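Local coordinates for protein 33 kDa chaperonin (Thermotoga maritima, PDB 1VQ0) that probably acts as a redox-regulated molecular chaperone that keeps thermally unfolding and oxidatively damaged proteins from aggregating irreversibly, at residues Y241-C245 against C275-N279; E68-L74 against V86-E92. One frame throughout, in Å; residues are numbered along the deposited sequence.

Contact 1 (Y241-C245 against C275-N279). With ZN (zinc ion), chain C.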
loop_
_atom_site.group_PDB
_atom_site.type_symbol
_atom_site.label_atom_id
_atom_site.label_comp_id
_atom_site.label_asym_id
_atom_site.label_seq_id
_atom_site.Cartn_x
_atom_site.Cartn_y
_atom_site.Cartn_z
ATOM N N TYR A 241 15.420 -22.216 -1.235
ATOM C CA TYR A 241 13.989 -22.282 -1.404
ATOM C C TYR A 241 13.432 -22.918 -0.127
ATOM O O TYR A 241 13.876 -23.993 0.284
ATOM C CB TYR A 241 13.584 -23.085 -2.664
ATOM C CG TYR A 241 12.218 -22.744 -3.174
ATOM C CD1 TYR A 241 11.104 -23.332 -2.636
ATOM C CD2 TYR A 241 12.051 -21.753 -4.119
ATOM C CE1 TYR A 241 9.844 -22.980 -3.067
ATOM C CE2 TYR A 241 10.808 -21.373 -4.552
ATOM C CZ TYR A 241 9.702 -22.001 -4.030
ATOM O OH TYR A 241 8.446 -21.640 -4.463
ATOM N N LYS A 242 12.455 -22.273 0.503
ATOM C CA LYS A 242 11.826 -22.879 1.661
ATOM C C LYS A 242 10.401 -22.399 1.875
ATOM O O LYS A 242 10.117 -21.237 1.733
ATOM C CB LYS A 242 12.659 -22.626 2.920
ATOM C CG LYS A 242 12.503 -23.746 3.943
ATOM C CD LYS A 242 13.110 -23.373 5.288
ATOM C CE LYS A 242 12.487 -24.211 6.411
ATOM N NZ LYS A 242 13.505 -24.518 7.429
ATOM N N CYS A 243 9.532 -23.343 2.242
ATOM C CA CYS A 243 8.153 -23.115 2.609
ATOM C C CYS A 243 7.910 -23.650 4.053
ATOM O O CYS A 243 8.673 -24.427 4.534
ATOM C CB CYS A 243 7.242 -23.832 1.632
ATOM S SG CYS A 243 5.547 -23.293 1.721
ATOM N N ASP A 244 6.865 -23.164 4.723
ATOM C CA ASP A 244 6.517 -23.529 6.075
ATOM C C ASP A 244 5.213 -24.340 6.075
ATOM O O ASP A 244 4.653 -24.604 7.120
ATOM C CB ASP A 244 6.363 -22.280 6.999
ATOM C CG ASP A 244 5.160 -21.406 6.620
ATOM O OD1 ASP A 244 4.590 -21.635 5.564
ATOM O OD2 ASP A 244 4.704 -20.471 7.300
ATOM N N CYS A 245 4.695 -24.716 4.917
ATOM C CA CYS A 245 3.531 -25.590 4.942
ATOM C C CYS A 245 3.902 -26.966 5.518
ATOM O O CYS A 245 5.055 -27.388 5.538
ATOM C CB CYS A 245 2.934 -25.751 3.560
ATOM S SG CYS A 245 3.931 -26.747 2.418
ATOM N N CYS A 275 -0.398 -26.495 -1.622
ATOM C CA CYS A 275 0.257 -25.274 -1.175
ATOM C C CYS A 275 0.661 -24.457 -2.401
ATOM O O CYS A 275 1.337 -24.950 -3.322
ATOM C CB CYS A 275 1.494 -25.606 -0.355
ATOM S SG CYS A 275 2.444 -24.134 0.014
ATOM N N LYS A 276 0.205 -23.214 -2.429
ATOM C CA LYS A 276 0.425 -22.360 -3.602
ATOM C C LYS A 276 1.905 -21.960 -3.692
ATOM O O LYS A 276 2.385 -21.632 -4.769
ATOM C CB LYS A 276 -0.486 -21.122 -3.556
ATOM C CG LYS A 276 -0.098 -20.091 -2.449
ATOM C CD LYS A 276 -1.130 -18.956 -2.282
ATOM C CE LYS A 276 -0.665 -18.024 -1.137
ATOM N NZ LYS A 276 -1.157 -16.603 -1.241
ATOM N N TRP A 277 2.607 -21.957 -2.559
ATOM C CA TRP A 277 4.011 -21.525 -2.548
ATOM C C TRP A 277 5.032 -22.552 -3.060
ATOM O O TRP A 277 6.054 -22.204 -3.698
ATOM C CB TRP A 277 4.430 -21.073 -1.177
ATOM C CG TRP A 277 3.753 -19.858 -0.599
ATOM C CD1 TRP A 277 2.781 -19.888 0.333
ATOM C CD2 TRP A 277 4.024 -18.453 -0.839
ATOM N NE1 TRP A 277 2.388 -18.620 0.659
ATOM C CE2 TRP A 277 3.168 -17.716 -0.005
ATOM C CE3 TRP A 277 4.886 -17.747 -1.677
ATOM C CZ2 TRP A 277 3.149 -16.313 0.028
ATOM C CZ3 TRP A 277 4.900 -16.361 -1.630
ATOM C CH2 TRP A 277 4.009 -15.644 -0.809
ATOM N N CYS A 278 4.780 -23.821 -2.784
ATOM C CA CYS A 278 5.736 -24.855 -3.162
ATOM C C CYS A 278 5.072 -26.024 -3.928
ATOM O O CYS A 278 5.758 -26.971 -4.324
ATOM C CB CYS A 278 6.485 -25.360 -1.928
ATOM S SG CYS A 278 5.452 -26.391 -0.895
ATOM N N ASN A 279 3.762 -25.928 -4.168
ATOM C CA ASN A 279 3.042 -26.929 -4.940
ATOM C C ASN A 279 3.093 -28.341 -4.291
ATOM O O ASN A 279 2.936 -29.338 -4.958
ATOM C CB ASN A 279 3.599 -27.008 -6.366
ATOM C CG ASN A 279 2.615 -27.640 -7.352
ATOM O OD1 ASN A 279 1.429 -27.682 -7.098
ATOM N ND2 ASN A 279 3.116 -28.096 -8.474
HETATM ZN ZN ZN C . 4.372 -25.083 0.812
#
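C243 and C245 meet C275 and C278 around one zinc ion, each SG 2.3 to 2.4 Å from the zinc. C243 repays following outward. Its CB packs on C278 CB at 3.9 Å; then, with SG swung anti to the backbone N (chi1 -165°), the sulfur reaches the zinc at 2.3 Å. There it lies 3.6 Å from C275 SG and 3.8 Å from W277 CB, with the indole's five-membered ring approached obliquely, and it accepts a weak hydrogen bond from C245 N. This is the Cys4 zinc centre of Hsp33, built from a CXC pair and a CXXC pair. The metal is bound and neither of the predicted redox-active disulfides, C243-C245 and C275-C278, has formed, consistent with the reduced state of the chaperone. In the CXXC turn, C278 N gives a weak hydrogen bond to C275 SG, while N279 N bonds C275 O at 2.7 Å. Farther from the metal, Y241 OH donates a hydrogen bond to W277 O at 2.6 Å, nearly along the C=O axis, and the carbonyl oxygen lies in the plane of the phenol ring. That hydroxyl also accepts from G97 N, so two bonds fix it. W277 itself turns away to R96 and Y98.

Contact 2 (E68-L74 against V86-E92). With EDO (1,2-ethanediol), chain F.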
loop_
_atom_site.group_PDB
_atom_site.type_symbol
_atom_site.label_atom_id
_atom_site.label_comp_id
_atom_site.label_asym_id
_atom_site.label_seq_id
_atom_site.Cartn_x
_atom_site.Cartn_y
_atom_site.Cartn_z
ATOM N N GLU A 68 14.656 -8.411 11.860
ATOM C CA GLU A 68 14.722 -9.777 12.424
ATOM C C GLU A 68 13.344 -10.437 12.296
ATOM O O GLU A 68 12.353 -9.864 12.680
ATOM C CB GLU A 68 15.106 -9.686 13.910
ATOM C CG GLU A 68 15.323 -11.056 14.599
ATOM C CD GLU A 68 15.344 -11.008 16.149
ATOM O OE1 GLU A 68 15.018 -9.940 16.774
ATOM O OE2 GLU A 68 15.688 -12.061 16.746
ATOM N N LYS A 69 13.272 -11.634 11.756
ATOM C CA LYS A 69 11.982 -12.323 11.561
ATOM C C LYS A 69 11.063 -11.640 10.546
ATOM O O LYS A 69 9.863 -11.908 10.512
ATOM C CB LYS A 69 11.247 -12.539 12.890
ATOM C CG LYS A 69 12.000 -13.513 13.856
ATOM C CD LYS A 69 11.425 -13.470 15.253
ATOM C CE LYS A 69 12.278 -14.359 16.187
ATOM N NZ LYS A 69 11.770 -14.439 17.584
ATOM N N GLU A 70 11.599 -10.797 9.676
ATOM C CA GLU A 70 10.752 -10.244 8.617
ATOM C C GLU A 70 10.463 -11.228 7.499
ATOM O O GLU A 70 11.348 -11.967 7.064
ATOM C CB GLU A 70 11.387 -8.975 8.056
ATOM C CG GLU A 70 10.554 -8.353 6.919
ATOM C CD GLU A 70 11.082 -6.986 6.510
ATOM O OE1 GLU A 70 11.986 -6.504 7.166
ATOM O OE2 GLU A 70 10.625 -6.437 5.501
ATOM N N ARG A 71 9.223 -11.250 7.023
ATOM C CA ARG A 71 8.938 -11.705 5.660
ATOM C C ARG A 71 8.640 -10.501 4.758
ATOM O O ARG A 71 7.773 -9.696 5.062
ATOM C CB ARG A 71 7.724 -12.641 5.602
ATOM C CG ARG A 71 7.878 -13.887 6.370
ATOM C CD ARG A 71 6.613 -14.656 6.495
ATOM N NE ARG A 71 6.894 -15.925 7.163
ATOM C CZ ARG A 71 6.029 -16.913 7.279
ATOM N NH1 ARG A 71 4.798 -16.754 6.801
ATOM N NH2 ARG A 71 6.383 -18.042 7.890
ATOM N N TRP A 72 9.343 -10.447 3.625
ATOM C CA TRP A 72 9.278 -9.400 2.631
ATOM C C TRP A 72 8.707 -10.013 1.390
ATOM O O TRP A 72 9.272 -10.956 0.893
ATOM C CB TRP A 72 10.670 -8.927 2.399
ATOM C CG TRP A 72 10.850 -7.733 1.599
ATOM C CD1 TRP A 72 11.052 -6.465 2.077
ATOM C CD2 TRP A 72 10.863 -7.642 0.167
ATOM N NE1 TRP A 72 11.203 -5.589 1.020
ATOM C CE2 TRP A 72 11.082 -6.295 -0.162
ATOM C CE3 TRP A 72 10.775 -8.583 -0.882
ATOM C CZ2 TRP A 72 11.220 -5.865 -1.488
ATOM C CZ3 TRP A 72 10.864 -8.154 -2.165
ATOM C CH2 TRP A 72 11.125 -6.811 -2.466
ATOM N N THR A 73 7.569 -9.496 0.887
ATOM C CA THR A 73 6.886 -10.083 -0.271
ATOM C C THR A 73 6.736 -9.072 -1.417
ATOM O O THR A 73 6.142 -7.977 -1.254
ATOM C CB THR A 73 5.498 -10.572 0.106
ATOM O OG1 THR A 73 5.555 -11.469 1.222
ATOM C CG2 THR A 73 4.825 -11.357 -1.032
ATOM N N LEU A 74 7.214 -9.472 -2.597
ATOM C CA LEU A 74 6.958 -8.749 -3.864
ATOM C C LEU A 74 5.766 -9.372 -4.552
ATOM O O LEU A 74 5.780 -10.521 -4.876
ATOM C CB LEU A 74 8.137 -8.895 -4.771
ATOM C CG LEU A 74 8.167 -8.435 -6.196
ATOM C CD1 LEU A 74 7.971 -6.902 -6.043
ATOM C CD2 LEU A 74 9.535 -8.767 -6.728
ATOM N N VAL A 86 4.439 -13.451 -7.461
ATOM C CA VAL A 86 4.615 -13.254 -6.024
ATOM C C VAL A 86 5.933 -13.917 -5.555
ATOM O O VAL A 86 6.186 -15.103 -5.804
ATOM C CB VAL A 86 3.419 -13.866 -5.222
ATOM C CG1 VAL A 86 3.580 -13.643 -3.752
ATOM C CG2 VAL A 86 2.136 -13.253 -5.627
ATOM N N ALA A 87 6.805 -13.137 -4.949
ATOM C CA ALA A 87 8.024 -13.689 -4.411
ATOM C C ALA A 87 8.257 -13.188 -3.033
ATOM O O ALA A 87 8.259 -11.977 -2.824
ATOM C CB ALA A 87 9.198 -13.400 -5.307
ATOM N N GLN A 88 8.422 -14.130 -2.090
ATOM C CA GLN A 88 8.702 -13.802 -0.696
ATOM C C GLN A 88 10.113 -14.231 -0.287
ATOM O O GLN A 88 10.537 -15.303 -0.638
ATOM C CB GLN A 88 7.710 -14.489 0.161
ATOM C CG GLN A 88 7.794 -14.138 1.627
ATOM C CD GLN A 88 6.642 -14.713 2.368
ATOM O OE1 GLN A 88 6.724 -15.824 2.886
ATOM N NE2 GLN A 88 5.564 -13.962 2.459
ATOM N N SER A 89 10.815 -13.360 0.417
ATOM C CA SER A 89 12.070 -13.636 1.103
ATOM C C SER A 89 11.989 -13.354 2.620
ATOM O O SER A 89 11.079 -12.680 3.098
ATOM C CB SER A 89 13.184 -12.797 0.516
ATOM O OG SER A 89 12.961 -11.427 0.768
ATOM N N THR A 90 12.939 -13.915 3.366
ATOM C CA THR A 90 12.958 -13.820 4.804
ATOM C C THR A 90 14.308 -13.384 5.354
ATOM O O THR A 90 15.340 -13.438 4.672
ATOM C CB THR A 90 12.628 -15.172 5.453
ATOM O OG1 THR A 90 13.703 -16.070 5.213
ATOM C CG2 THR A 90 11.460 -15.817 4.765
ATOM N N SER A 91 14.291 -13.018 6.628
ATOM C CA SER A 91 15.517 -12.668 7.308
ATOM C C SER A 91 16.486 -13.882 7.440
ATOM O O SER A 91 17.686 -13.681 7.577
ATOM C CB SER A 91 15.224 -12.042 8.658
ATOM O OG SER A 91 14.362 -12.857 9.400
ATOM N N GLU A 92 15.962 -15.113 7.321
ATOM C CA GLU A 92 16.770 -16.345 7.358
ATOM C C GLU A 92 17.298 -16.743 5.972
ATOM O O GLU A 92 17.693 -17.891 5.751
ATOM C CB GLU A 92 15.986 -17.544 7.944
ATOM C CG GLU A 92 15.066 -17.258 9.117
ATOM C CD GLU A 92 13.669 -16.843 8.643
ATOM O OE1 GLU A 92 13.019 -17.648 7.910
ATOM O OE2 GLU A 92 13.231 -15.708 8.989
HETATM C C1 EDO F . 13.373 -3.728 2.430
HETATM O O1 EDO F . 12.361 -2.968 1.802
HETATM C C2 EDO F . 14.364 -2.981 3.324
HETATM O O2 EDO F . 15.036 -1.867 2.697
HETATM O O HOH W 1 3.401 -15.171 4.558
#
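W72 and S89 form a hydrogen-bonded antiparallel pair, W72 N to S89 O and S89 N to W72 O both 2.9 Å, and L74 with A87 repeats the pattern. Between them T73 faces Q88 as a non-hydrogen-bonded pair. These are the arms of the beta hairpin 71-78/84-90, inside the large mixed sheet. Beyond the paired strands, S91 N still reaches E70 O at 3.2 Å, and S91 OG takes a weak bond from K69 N while giving its own proton to E92 OE2.

Q88 makes the main side-chain hydrogen bond between the strands. Its extended chain carries NE2 to T73 OG1 at 2.8 Å, almost straight (178°) and in the amide plane; T73 OG1 is set for this beside its own backbone N (chi1 -54°). NE2 also shares a water with R71 NH1, and Q88 OE1 accepts from R96 NH2. The R71 chain crosses Q88 obliquely, CD 3.8 Å from OE1, guanidinium and amide planes 38° apart, and R71 NH2 forms a salt bridge with D244 OD2.

Apolar contact is lighter: T73 CG2 touches V86 CG1 at 3.8 Å. On the other face W72, L74 and A87 pack inward, W72 and A87 against helix 46-62; W72 NE1 donates to O1 of an ethanediol, probably from the crystallisation liquor, at 3.0 Å.

With both ends of its amide engaged, Q88 has its rotation fixed, and D244 probably offsets the charge of R71 beside R96.

Overall arrangement
Contact 2 comes first along the chain and closes before contact 1 opens. It joins two neighbouring strands of the large mixed sheet, 71-78 and 84-90; strand 94-99 lies next, followed by 235-241, whose end carries the first half of contact 1. The second half sits in the turn between the short strands 271-274 and 281-284. The two centres are 13 Å apart and the contacts touch directly: D244 OD2 makes a 3.0 Å salt bridge to R71 NH2, and W277 CH2 packs 3.6 Å from V86 CG1. The zinc centre, whose cysteines are predicted to be redox-active, thus sits directly against the hairpin through W277 and D244.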